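Local coordinates for protein trehalose monomycolate exporter MmpL3 (Mycobacterium tuberculosis, PDB 7NVH) that exports trehalose monomycolate, the mycolate-bearing building block of the mycobacterial outer envelope, probably across the inner membrane as a transporter of the RND superfamily, at residues T179-M184 and A687-D692; T620-V626 and V694-L699; N460-V464 and P506-V510; A478-F482 and K524-L528. All blocks are in the same frame, centred on the assembly; numbering follows the deposited sequence.

The four contacts fall into two pairs. Contacts 1 and 2 lie in the helical part of the chain with centres about 15 Å apart, and they touch: Lys697 NZ reaches Ser691 O at 3.1 Å, a probable hydrogen bond across the turn between helices 671-689 and 694-726. Contacts 3 and 4, centres about 24 Å apart, belong to one subdomain built on the four-stranded sheet of strands 451-457, 494-495, 508-514 and 540-543. Their segments alternate along the chain, as do those of contacts 1 and 2. Contact 1 spans most of the sequence and ties its two MMPL-family halves together; contacts 2, 3 and 4 are all local to the second half.

Contact 1. Residues T179-M184 and A687-D692; sequences TDQRRM and AFVFSD
A salt-bridge network of Asp180, Arg183 and Asp692 joins helix 176-200 to the turn that ends helix 671-689, linking the two MMPL-family halves. Arg183 sits in the middle. With CG anti to the backbone N (chi1 -174°) and a bend at chi3, its side chain runs toward the turn. NH1 bridges to Asp180 OD1 one helical turn back at 2.8 Å, arriving on the anti side of that oxygen, and makes a weak hydrogen bond to Ala687 O. NH2 forms the salt bridge to Asp692 OD1, 3.4 Å, in the plane of the guanidinium, while Phe690 O lies over one guanidinium face. The other oxygen of Asp180 takes a bond from the serine: Ser691 OG donates to the syn lone pair of Asp180 OD2 at 2.6 Å. The Arg183 charge would favour the ionised carboxylate.

Next to this polar cluster, Asp180 CB touches Phe688 CE2 at 3.6 Å, and Met184 adds an oblique Met-aromatic contact, SD 4.9 Å from the centroid of the Phe688 ring. The Met184 and Phe688 side chains also pack on helix 237-246, and Phe688 reaches Met696 and Ala700 of helix 694-726, so the ring lies where several helices converge.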
loop_
_atom_site.group_PDB
_atom_site.type_symbol
_atom_site.label_atom_id
_atom_site.label_comp_id
_atom_site.label_asym_id
_atom_site.label_seq_id
_atom_site.Cartn_x
_atom_site.Cartn_y
_atom_site.Cartn_z
ATOM N N THR A 179 3.931 5.417 -14.353
ATOM C CA THR A 179 3.940 4.296 -15.287
ATOM C C THR A 179 2.855 3.287 -14.942
ATOM O O THR A 179 2.209 2.728 -15.836
ATOM C CB THR A 179 5.311 3.622 -15.291
ATOM O OG1 THR A 179 6.336 4.622 -15.272
ATOM C CG2 THR A 179 5.474 2.767 -16.533
ATOM N N ASP A 180 2.645 3.037 -13.649
ATOM C CA ASP A 180 1.596 2.112 -13.235
ATOM C C ASP A 180 0.220 2.623 -13.638
ATOM O O ASP A 180 -0.614 1.854 -14.125
ATOM C CB ASP A 180 1.662 1.890 -11.726
ATOM C CG ASP A 180 2.700 0.864 -11.340
ATOM O OD1 ASP A 180 3.222 0.188 -12.249
ATOM O OD2 ASP A 180 2.995 0.734 -10.133
ATOM N N GLN A 181 -0.035 3.918 -13.448
ATOM C CA GLN A 181 -1.329 4.475 -13.826
ATOM C C GLN A 181 -1.515 4.468 -15.338
ATOM O O GLN A 181 -2.625 4.234 -15.826
ATOM C CB GLN A 181 -1.478 5.887 -13.269
ATOM C CG GLN A 181 -1.733 5.929 -11.774
ATOM C CD GLN A 181 -2.574 7.118 -11.359
ATOM O OE1 GLN A 181 -3.521 7.493 -12.051
ATOM N NE2 GLN A 181 -2.235 7.717 -10.223
ATOM N N ARG A 182 -0.448 4.727 -16.095
ATOM C CA ARG A 182 -0.546 4.649 -17.548
ATOM C C ARG A 182 -0.864 3.231 -18.003
ATOM O O ARG A 182 -1.743 3.022 -18.851
ATOM C CB ARG A 182 0.752 5.140 -18.188
ATOM C CG ARG A 182 0.656 5.432 -19.676
ATOM C CD ARG A 182 -0.191 6.666 -19.944
ATOM N NE ARG A 182 0.253 7.392 -21.131
ATOM C CZ ARG A 182 -0.039 7.044 -22.381
ATOM N NH1 ARG A 182 -0.780 5.971 -22.618
ATOM N NH2 ARG A 182 0.410 7.768 -23.396
ATOM N N ARG A 183 -0.168 2.239 -17.440
ATOM C CA ARG A 183 -0.454 0.849 -17.780
ATOM C C ARG A 183 -1.880 0.483 -17.414
ATOM O O ARG A 183 -2.570 -0.199 -18.178
ATOM C CB ARG A 183 0.520 -0.088 -17.070
ATOM C CG ARG A 183 0.373 -1.540 -17.494
ATOM C CD ARG A 183 1.251 -2.464 -16.672
ATOM N NE ARG A 183 2.626 -1.988 -16.587
ATOM C CZ ARG A 183 3.183 -1.520 -15.476
ATOM N NH1 ARG A 183 2.479 -1.466 -14.355
ATOM N NH2 ARG A 183 4.442 -1.107 -15.487
ATOM N N MET A 184 -2.336 0.921 -16.242
ATOM C CA MET A 184 -3.718 0.687 -15.849
ATOM C C MET A 184 -4.684 1.265 -16.871
ATOM O O MET A 184 -5.501 0.534 -17.438
ATOM C CB MET A 184 -3.958 1.291 -14.470
ATOM C CG MET A 184 -5.183 0.793 -13.757
ATOM S SD MET A 184 -5.834 2.129 -12.751
ATOM C CE MET A 184 -6.326 3.289 -14.025
ATOM N N ALA A 687 -2.933 -5.651 -13.536
ATOM C CA ALA A 687 -2.334 -4.495 -14.191
ATOM C C ALA A 687 -1.270 -3.861 -13.310
ATOM O O ALA A 687 -0.323 -3.252 -13.817
ATOM C CB ALA A 687 -3.409 -3.473 -14.551
ATOM N N PHE A 688 -1.410 -3.991 -11.991
ATOM C CA PHE A 688 -0.447 -3.465 -11.037
ATOM C C PHE A 688 0.557 -4.505 -10.559
ATOM O O PHE A 688 1.550 -4.135 -9.927
ATOM C CB PHE A 688 -1.178 -2.871 -9.830
ATOM C CG PHE A 688 -1.762 -1.513 -10.084
ATOM C CD1 PHE A 688 -3.117 -1.361 -10.309
ATOM C CD2 PHE A 688 -0.959 -0.388 -10.090
ATOM C CE1 PHE A 688 -3.660 -0.116 -10.538
ATOM C CE2 PHE A 688 -1.497 0.861 -10.317
ATOM C CZ PHE A 688 -2.849 0.997 -10.542
ATOM N N VAL A 689 0.317 -5.790 -10.821
ATOM C CA VAL A 689 1.322 -6.804 -10.520
ATOM C C VAL A 689 2.536 -6.629 -11.420
ATOM O O VAL A 689 3.678 -6.846 -11.001
ATOM C CB VAL A 689 0.712 -8.212 -10.641
ATOM C CG1 VAL A 689 1.796 -9.261 -10.801
ATOM C CG2 VAL A 689 -0.128 -8.517 -9.422
ATOM N N PHE A 690 2.314 -6.212 -12.662
ATOM C CA PHE A 690 3.391 -5.977 -13.612
ATOM C C PHE A 690 4.140 -4.678 -13.345
ATOM O O PHE A 690 4.896 -4.227 -14.211
ATOM C CB PHE A 690 2.838 -5.974 -15.036
ATOM C CG PHE A 690 2.392 -7.322 -15.512
ATOM C CD1 PHE A 690 2.914 -8.474 -14.954
ATOM C CD2 PHE A 690 1.449 -7.438 -16.515
ATOM C CE1 PHE A 690 2.507 -9.717 -15.388
ATOM C CE2 PHE A 690 1.037 -8.679 -16.953
ATOM C CZ PHE A 690 1.568 -9.819 -16.389
ATOM N N SER A 691 3.946 -4.074 -12.176
ATOM C CA SER A 691 4.597 -2.822 -11.833
ATOM C C SER A 691 6.108 -3.008 -11.729
ATOM O O SER A 691 6.629 -4.125 -11.677
ATOM C CB SER A 691 4.049 -2.282 -10.516
ATOM O OG SER A 691 4.781 -1.148 -10.089
ATOM N N ASP A 692 6.817 -1.884 -11.704
ATOM C CA ASP A 692 8.261 -1.874 -11.526
ATOM C C ASP A 692 8.673 -1.617 -10.085
ATOM O O ASP A 692 9.864 -1.447 -9.817
ATOM C CB ASP A 692 8.899 -0.828 -12.442
ATOM C CG ASP A 692 8.461 -0.973 -13.883
ATOM O OD1 ASP A 692 7.534 -0.248 -14.299
ATOM O OD2 ASP A 692 9.042 -1.813 -14.600
#

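Contact 2. Residues T620-V626 and V694-L699; sequences TPLTAPV and VMMKYL
Tyr698 fills the apolar centre, its ring meeting Leu622 and Val626 from the other segment. Leu622 CD2 sits over one face in a CH-pi contact, 3.9 Å from the ring centroid and 23° off the normal; the tyrosine's own helix puts Met695 O over the opposite face, toward the rim. Val626 comes in at the ring edge, CG1 to CE1 of Tyr698 3.4 Å. Its second branch, Val626 CG2, lies against Met695 CE. Farther out, the methyl carbons Thr620 CG2 and Val694 CG1 meet at 4.1 Å.

Placing CG between the backbone N and carbonyl carbon (chi1 60°) carries the Tyr698 ring across to the other segment, and the hydroxyl ends at the polar edge. There Thr623 N donates to Tyr698 OH at 3.2 Å with an N-H...O angle of 152°. Thr623 OG1 is also near that oxygen, but its stronger partner is Tyr426 OH. Since Thr623 stands at the N-cap position of helix 624-654, the tyrosine grips the backbone just where that helix starts.

This is a buried junction between two helix starts, close to a detergent site: the Met695 side chain lies about 5 Å from a bound lauryl maltose neopentyl glycol, and also touches Phe43 and Phe236.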
loop_
_atom_site.group_PDB
_atom_site.type_symbol
_atom_site.label_atom_id
_atom_site.label_comp_id
_atom_site.label_asym_id
_atom_site.label_seq_id
_atom_site.Cartn_x
_atom_site.Cartn_y
_atom_site.Cartn_z
ATOM N N THR A 620 13.415 -10.014 -1.903
ATOM C CA THR A 620 13.809 -9.013 -0.926
ATOM C C THR A 620 12.912 -9.106 0.297
ATOM O O THR A 620 11.772 -9.578 0.202
ATOM C CB THR A 620 13.738 -7.596 -1.521
ATOM O OG1 THR A 620 14.378 -6.664 -0.640
ATOM C CG2 THR A 620 12.293 -7.172 -1.743
ATOM N N PRO A 621 13.410 -8.696 1.461
ATOM C CA PRO A 621 12.537 -8.573 2.631
ATOM C C PRO A 621 11.393 -7.606 2.366
ATOM O O PRO A 621 11.557 -6.591 1.689
ATOM C CB PRO A 621 13.476 -8.043 3.716
ATOM C CG PRO A 621 14.822 -8.502 3.315
ATOM C CD PRO A 621 14.837 -8.619 1.818
ATOM N N LEU A 622 10.224 -7.932 2.909
ATOM C CA LEU A 622 9.050 -7.099 2.719
ATOM C C LEU A 622 9.093 -5.885 3.643
ATOM O O LEU A 622 9.906 -5.795 4.566
ATOM C CB LEU A 622 7.776 -7.907 2.957
ATOM C CG LEU A 622 7.689 -9.242 2.219
ATOM C CD1 LEU A 622 6.433 -10.000 2.610
ATOM C CD2 LEU A 622 7.739 -9.028 0.718
ATOM N N THR A 623 8.199 -4.937 3.382
ATOM C CA THR A 623 8.097 -3.709 4.159
ATOM C C THR A 623 6.975 -3.854 5.178
ATOM O O THR A 623 5.867 -4.276 4.830
ATOM C CB THR A 623 7.840 -2.509 3.248
ATOM O OG1 THR A 623 8.807 -2.499 2.191
ATOM C CG2 THR A 623 7.959 -1.217 4.026
ATOM N N ALA A 624 7.266 -3.509 6.432
ATOM C CA ALA A 624 6.316 -3.764 7.513
ATOM C C ALA A 624 4.995 -3.017 7.355
ATOM O O ALA A 624 3.939 -3.648 7.524
ATOM C CB ALA A 624 6.977 -3.454 8.861
ATOM N N PRO A 625 4.961 -1.708 7.065
ATOM C CA PRO A 625 3.651 -1.051 6.897
ATOM C C PRO A 625 2.805 -1.660 5.793
ATOM O O PRO A 625 1.577 -1.758 5.932
ATOM C CB PRO A 625 4.035 0.400 6.583
ATOM C CG PRO A 625 5.350 0.577 7.229
ATOM C CD PRO A 625 6.057 -0.723 7.020
ATOM N N VAL A 626 3.433 -2.079 4.694
ATOM C CA VAL A 626 2.666 -2.662 3.601
ATOM C C VAL A 626 2.074 -3.997 4.021
ATOM O O VAL A 626 1.030 -4.404 3.510
ATOM C CB VAL A 626 3.542 -2.791 2.344
ATOM C CG1 VAL A 626 2.748 -3.393 1.202
ATOM C CG2 VAL A 626 4.075 -1.442 1.958
ATOM N N VAL A 694 8.484 -3.284 -6.290
ATOM C CA VAL A 694 8.184 -4.560 -5.645
ATOM C C VAL A 694 7.070 -4.396 -4.620
ATOM O O VAL A 694 6.218 -5.277 -4.464
ATOM C CB VAL A 694 9.458 -5.152 -5.019
ATOM C CG1 VAL A 694 9.140 -6.423 -4.258
ATOM C CG2 VAL A 694 10.487 -5.430 -6.095
ATOM N N MET A 695 7.053 -3.262 -3.916
ATOM C CA MET A 695 6.010 -2.994 -2.929
ATOM C C MET A 695 4.623 -3.132 -3.541
ATOM O O MET A 695 3.778 -3.894 -3.051
ATOM C CB MET A 695 6.195 -1.581 -2.379
ATOM C CG MET A 695 7.445 -1.375 -1.566
ATOM S SD MET A 695 7.617 0.340 -1.044
ATOM C CE MET A 695 6.310 0.469 0.158
ATOM N N MET A 696 4.385 -2.418 -4.640
ATOM C CA MET A 696 3.086 -2.494 -5.288
ATOM C C MET A 696 2.879 -3.856 -5.928
ATOM O O MET A 696 1.748 -4.349 -5.973
ATOM C CB MET A 696 2.944 -1.390 -6.333
ATOM C CG MET A 696 2.199 -0.169 -5.836
ATOM S SD MET A 696 0.481 -0.481 -5.396
ATOM C CE MET A 696 -0.120 -1.287 -6.869
ATOM N N LYS A 697 3.955 -4.481 -6.413
ATOM C CA LYS A 697 3.830 -5.808 -7.002
ATOM C C LYS A 697 3.254 -6.800 -6.005
ATOM O O LYS A 697 2.278 -7.492 -6.304
ATOM C CB LYS A 697 5.181 -6.303 -7.517
ATOM C CG LYS A 697 5.693 -5.571 -8.734
ATOM C CD LYS A 697 7.001 -6.167 -9.203
ATOM C CE LYS A 697 6.769 -7.448 -9.974
ATOM N NZ LYS A 697 6.931 -7.239 -11.435
ATOM N N TYR A 698 3.829 -6.875 -4.803
ATOM C CA TYR A 698 3.308 -7.863 -3.870
ATOM C C TYR A 698 2.036 -7.406 -3.173
ATOM O O TYR A 698 1.249 -8.261 -2.766
ATOM C CB TYR A 698 4.369 -8.303 -2.849
ATOM C CG TYR A 698 4.985 -7.266 -1.940
ATOM C CD1 TYR A 698 4.243 -6.636 -0.956
ATOM C CD2 TYR A 698 6.340 -6.979 -2.018
ATOM C CE1 TYR A 698 4.823 -5.715 -0.112
ATOM C CE2 TYR A 698 6.927 -6.056 -1.180
ATOM C CZ TYR A 698 6.165 -5.427 -0.228
ATOM O OH TYR A 698 6.747 -4.508 0.612
ATOM N N LEU A 699 1.768 -6.101 -3.088
ATOM C CA LEU A 699 0.438 -5.674 -2.654
ATOM C C LEU A 699 -0.637 -6.174 -3.618
ATOM O O LEU A 699 -1.611 -6.824 -3.210
ATOM C CB LEU A 699 0.392 -4.151 -2.535
ATOM C CG LEU A 699 -0.972 -3.510 -2.278
ATOM C CD1 LEU A 699 -1.512 -3.903 -0.919
ATOM C CD2 LEU A 699 -0.877 -2.002 -2.395
#

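Contact 3. Residues N460-V464 and P506-V510; sequences NHQPV and PSVRV
Val464 and Ser507 make the close-packed half of this contact, on the buried side. The valine side chain points at the other segment, and with CG2 anti to its own carbonyl carbon that branch lies against the serine backbone, Val464 CG2 to Ser507 O 3.3 Å. Just beside it, Val464 N donates to Pro506 O at 3.1 Å; the N-H...O angle is 164°, and the donor is tilted 24° from the carbonyl plane. Two weaker contacts flank this bond, Pro463 CA to Pro506 O at 3.4 Å and Ser507 CA to Gln462 O at the same length, both of the CA-H...O kind. The two chains thus lie side by side mainly through backbone atoms, without forming a regular strand ladder.

The segments belong to a beta-alpha-beta-beta-alpha-beta unit with strand order 2-3-1-4, the ferredoxin-like arrangement familiar from the porter subdomains of RND transporters. Residues 460-464 carry the chain from the first strand, 451-457, to the first helix, 466-476, while Pro506 and Ser507 lead into the third strand, 508-514. Val464 continues inward onto Ile456, Ile469 and Ile537.

Toward solvent the contact thins out. Pro463 and Pro506 touch only loosely, CB to CB 4.3 Å, and His461 reaches Ser507 mostly with its CA atom, 3.8 Å from Ser507 CB, the first bond of its side chain pointing away from 506-510. At the margin between the two halves, Arg509, bent at chi2 and chi3, has NH1 3.4 Å from Val464 O, and its NE pairs with Glu495 in a salt bridge.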
loop_
_atom_site.group_PDB
_atom_site.type_symbol
_atom_site.label_atom_id
_atom_site.label_comp_id
_atom_site.label_asym_id
_atom_site.label_seq_id
_atom_site.Cartn_x
_atom_site.Cartn_y
_atom_site.Cartn_z
ATOM N N ASN A 460 21.069 19.599 30.869
ATOM C CA ASN A 460 21.150 20.991 31.290
ATOM C C ASN A 460 21.102 21.946 30.102
ATOM O O ASN A 460 20.791 23.127 30.282
ATOM C CB ASN A 460 22.447 21.203 32.079
ATOM C CG ASN A 460 22.535 22.567 32.750
ATOM O OD1 ASN A 460 21.649 23.406 32.630
ATOM N ND2 ASN A 460 23.633 22.792 33.458
ATOM N N HIS A 461 21.359 21.447 28.891
ATOM C CA HIS A 461 21.613 22.279 27.715
ATOM C C HIS A 461 22.865 23.129 27.939
ATOM O O HIS A 461 22.855 24.357 27.860
ATOM C CB HIS A 461 20.395 23.136 27.362
ATOM C CG HIS A 461 19.100 22.397 27.455
ATOM N ND1 HIS A 461 18.328 22.389 28.596
ATOM C CD2 HIS A 461 18.446 21.628 26.553
ATOM C CE1 HIS A 461 17.250 21.653 28.392
ATOM N NE2 HIS A 461 17.297 21.180 27.160
ATOM N N GLN A 462 23.952 22.425 28.228
ATOM C CA GLN A 462 25.260 22.955 28.561
ATOM C C GLN A 462 26.286 22.286 27.661
ATOM O O GLN A 462 26.061 21.164 27.198
ATOM C CB GLN A 462 25.583 22.680 30.037
ATOM C CG GLN A 462 26.592 23.611 30.678
ATOM C CD GLN A 462 26.656 23.443 32.180
ATOM O OE1 GLN A 462 25.957 22.609 32.751
ATOM N NE2 GLN A 462 27.495 24.239 32.830
ATOM N N PRO A 463 27.408 22.958 27.364
ATOM C CA PRO A 463 28.443 22.325 26.536
ATOM C C PRO A 463 28.876 20.963 27.056
ATOM O O PRO A 463 29.339 20.840 28.194
ATOM C CB PRO A 463 29.595 23.332 26.592
ATOM C CG PRO A 463 28.933 24.638 26.790
ATOM C CD PRO A 463 27.663 24.396 27.556
ATOM N N VAL A 464 28.731 19.937 26.221
ATOM C CA VAL A 464 29.057 18.574 26.623
ATOM C C VAL A 464 30.570 18.445 26.729
ATOM O O VAL A 464 31.297 18.704 25.765
ATOM C CB VAL A 464 28.484 17.558 25.627
ATOM C CG1 VAL A 464 28.703 16.154 26.131
ATOM C CG2 VAL A 464 27.015 17.814 25.396
ATOM N N PRO A 506 26.298 23.435 21.143
ATOM C CA PRO A 506 27.351 22.776 21.925
ATOM C C PRO A 506 26.835 21.750 22.915
ATOM O O PRO A 506 27.647 21.036 23.518
ATOM C CB PRO A 506 28.024 23.949 22.647
ATOM C CG PRO A 506 26.932 24.935 22.816
ATOM C CD PRO A 506 26.070 24.820 21.584
ATOM N N SER A 507 25.522 21.649 23.106
ATOM C CA SER A 507 24.954 20.693 24.044
ATOM C C SER A 507 24.546 19.385 23.388
ATOM O O SER A 507 24.070 18.485 24.084
ATOM C CB SER A 507 23.741 21.301 24.750
ATOM O OG SER A 507 22.588 21.216 23.935
ATOM N N VAL A 508 24.705 19.252 22.074
ATOM C CA VAL A 508 24.400 18.014 21.369
ATOM C C VAL A 508 25.602 17.642 20.520
ATOM O O VAL A 508 26.052 18.442 19.691
ATOM C CB VAL A 508 23.146 18.137 20.490
ATOM C CG1 VAL A 508 22.755 16.780 19.949
ATOM C CG2 VAL A 508 22.002 18.743 21.274
ATOM N N ARG A 509 26.124 16.436 20.725
ATOM C CA ARG A 509 27.164 15.868 19.883
ATOM C C ARG A 509 26.754 14.458 19.498
ATOM O O ARG A 509 26.185 13.729 20.311
ATOM C CB ARG A 509 28.518 15.846 20.591
ATOM C CG ARG A 509 28.910 17.170 21.207
ATOM C CD ARG A 509 29.924 17.893 20.348
ATOM N NE ARG A 509 31.270 17.365 20.527
ATOM C CZ ARG A 509 32.095 17.746 21.493
ATOM N NH1 ARG A 509 31.710 18.654 22.377
ATOM N NH2 ARG A 509 33.306 17.216 21.580
ATOM N N VAL A 510 27.036 14.078 18.257
ATOM C CA VAL A 510 26.628 12.783 17.730
ATOM C C VAL A 510 27.841 12.065 17.153
ATOM O O VAL A 510 28.636 12.661 16.419
ATOM C CB VAL A 510 25.501 12.926 16.687
ATOM C CG1 VAL A 510 25.946 13.756 15.521
ATOM C CG2 VAL A 510 25.058 11.563 16.199
#

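Contact 4. Residues A478-F482 and K524-L528; sequences AIGGF and KLTEL
Ile479 and Phe482 provide the apolar part of the contact, each meeting a different methyl of Leu528. Ile479 CD1 reaches Leu528 CD2 at 3.7 Å, and Leu528 CD1 lies obliquely against Phe482 CZ at 3.6 Å, the phenylalanine and leucine side chains advancing from opposite directions. One methyl of the leucine thus goes to the isoleucine and the other to the ring. Ile479 CG2, anti to the backbone N, takes the other direction and packs alongside the polar chains of the helix, 3.2 Å from Glu527 OE1 and 4.0 Å from Lys524 NZ.

The charged part is internal to the helix. Lys524 NZ and Glu527 OE1, one turn apart, form a salt bridge of 3.1 Å, with the ammonium on the syn side of the oxygen and 28° out of the carboxylate plane. No hydrogen bond crosses between the segments.

Backbone against side chain is the third kind. The lysine, extended until a bend at chi4 (-67°), runs along the glycine pair: its CE lies 3.1 Å from Gly480 O and 4.0 Å from Gly481 CA. Lys524 NZ is near that carbonyl too, but the angle is too poor for a hydrogen bond. Gly481 turns the chain here with a positive phi of 80°.

Around this, the loop 478-482 follows helix 466-476 and leans on helix 521-528, so it packs the end of one helix of the ferredoxin-like unit against the other. Phe482 and Leu528 both rest on Leu452 of strand 451-457, and Trp493 meets the Phe482 ring edge-to-face, just before strand 494-495.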
loop_
_atom_site.group_PDB
_atom_site.type_symbol
_atom_site.label_atom_id
_atom_site.label_comp_id
_atom_site.label_asym_id
_atom_site.label_seq_id
_atom_site.Cartn_x
_atom_site.Cartn_y
_atom_site.Cartn_z
ATOM N N ALA A 478 32.984 -1.271 23.599
ATOM C CA ALA A 478 33.035 -2.577 24.238
ATOM C C ALA A 478 31.989 -3.496 23.627
ATOM O O ALA A 478 31.689 -4.547 24.207
ATOM C CB ALA A 478 32.827 -2.466 25.750
ATOM N N ILE A 479 31.418 -3.117 22.489
ATOM C CA ILE A 479 30.422 -3.901 21.776
ATOM C C ILE A 479 31.000 -4.227 20.408
ATOM O O ILE A 479 31.349 -3.320 19.644
ATOM C CB ILE A 479 29.094 -3.140 21.646
ATOM C CG1 ILE A 479 28.599 -2.706 23.023
ATOM C CG2 ILE A 479 28.053 -3.990 20.946
ATOM C CD1 ILE A 479 27.513 -1.663 22.976
ATOM N N GLY A 480 31.102 -5.516 20.097
ATOM C CA GLY A 480 31.685 -5.945 18.847
ATOM C C GLY A 480 30.758 -5.721 17.670
ATOM O O GLY A 480 29.666 -5.169 17.787
ATOM N N GLY A 481 31.225 -6.147 16.501
ATOM C CA GLY A 481 30.414 -6.086 15.304
ATOM C C GLY A 481 30.343 -4.739 14.626
ATOM O O GLY A 481 29.484 -4.549 13.760
ATOM N N PHE A 482 31.212 -3.799 14.982
ATOM C CA PHE A 482 31.217 -2.471 14.386
ATOM C C PHE A 482 32.434 -2.311 13.484
ATOM O O PHE A 482 33.512 -2.832 13.781
ATOM C CB PHE A 482 31.200 -1.385 15.462
ATOM C CG PHE A 482 29.865 -1.218 16.123
ATOM C CD1 PHE A 482 28.773 -0.779 15.399
ATOM C CD2 PHE A 482 29.698 -1.508 17.462
ATOM C CE1 PHE A 482 27.545 -0.629 15.995
ATOM C CE2 PHE A 482 28.468 -1.359 18.065
ATOM C CZ PHE A 482 27.391 -0.919 17.329
ATOM N N LYS A 524 22.317 -5.722 18.300
ATOM C CA LYS A 524 23.264 -4.761 18.849
ATOM C C LYS A 524 22.670 -3.380 19.072
ATOM O O LYS A 524 23.272 -2.576 19.790
ATOM C CB LYS A 524 24.486 -4.651 17.935
ATOM C CG LYS A 524 25.134 -5.994 17.681
ATOM C CD LYS A 524 26.584 -5.871 17.295
ATOM C CE LYS A 524 27.311 -7.170 17.586
ATOM N NZ LYS A 524 27.378 -7.437 19.049
ATOM N N LEU A 525 21.510 -3.085 18.483
ATOM C CA LEU A 525 20.796 -1.863 18.833
ATOM C C LEU A 525 20.362 -1.890 20.290
ATOM O O LEU A 525 20.427 -0.872 20.987
ATOM C CB LEU A 525 19.590 -1.684 17.915
ATOM C CG LEU A 525 18.692 -0.488 18.203
ATOM C CD1 LEU A 525 19.433 0.800 17.919
ATOM C CD2 LEU A 525 17.421 -0.571 17.380
ATOM N N THR A 526 19.909 -3.050 20.768
ATOM C CA THR A 526 19.576 -3.195 22.179
ATOM C C THR A 526 20.822 -3.126 23.052
ATOM O O THR A 526 20.764 -2.612 24.174
ATOM C CB THR A 526 18.834 -4.511 22.407
ATOM O OG1 THR A 526 17.625 -4.515 21.639
ATOM C CG2 THR A 526 18.488 -4.688 23.874
ATOM N N GLU A 527 21.952 -3.635 22.558
ATOM C CA GLU A 527 23.198 -3.536 23.309
ATOM C C GLU A 527 23.651 -2.087 23.430
ATOM O O GLU A 527 24.216 -1.691 24.454
ATOM C CB GLU A 527 24.280 -4.383 22.642
ATOM C CG GLU A 527 24.062 -5.883 22.771
ATOM C CD GLU A 527 25.351 -6.675 22.671
ATOM O OE1 GLU A 527 26.103 -6.469 21.696
ATOM O OE2 GLU A 527 25.612 -7.506 23.566
ATOM N N LEU A 528 23.423 -1.287 22.386
ATOM C CA LEU A 528 23.751 0.133 22.455
ATOM C C LEU A 528 22.779 0.885 23.354
ATOM O O LEU A 528 23.191 1.745 24.140
ATOM C CB LEU A 528 23.755 0.742 21.054
ATOM C CG LEU A 528 25.029 0.549 20.238
ATOM C CD1 LEU A 528 24.849 1.127 18.848
ATOM C CD2 LEU A 528 26.205 1.198 20.941
#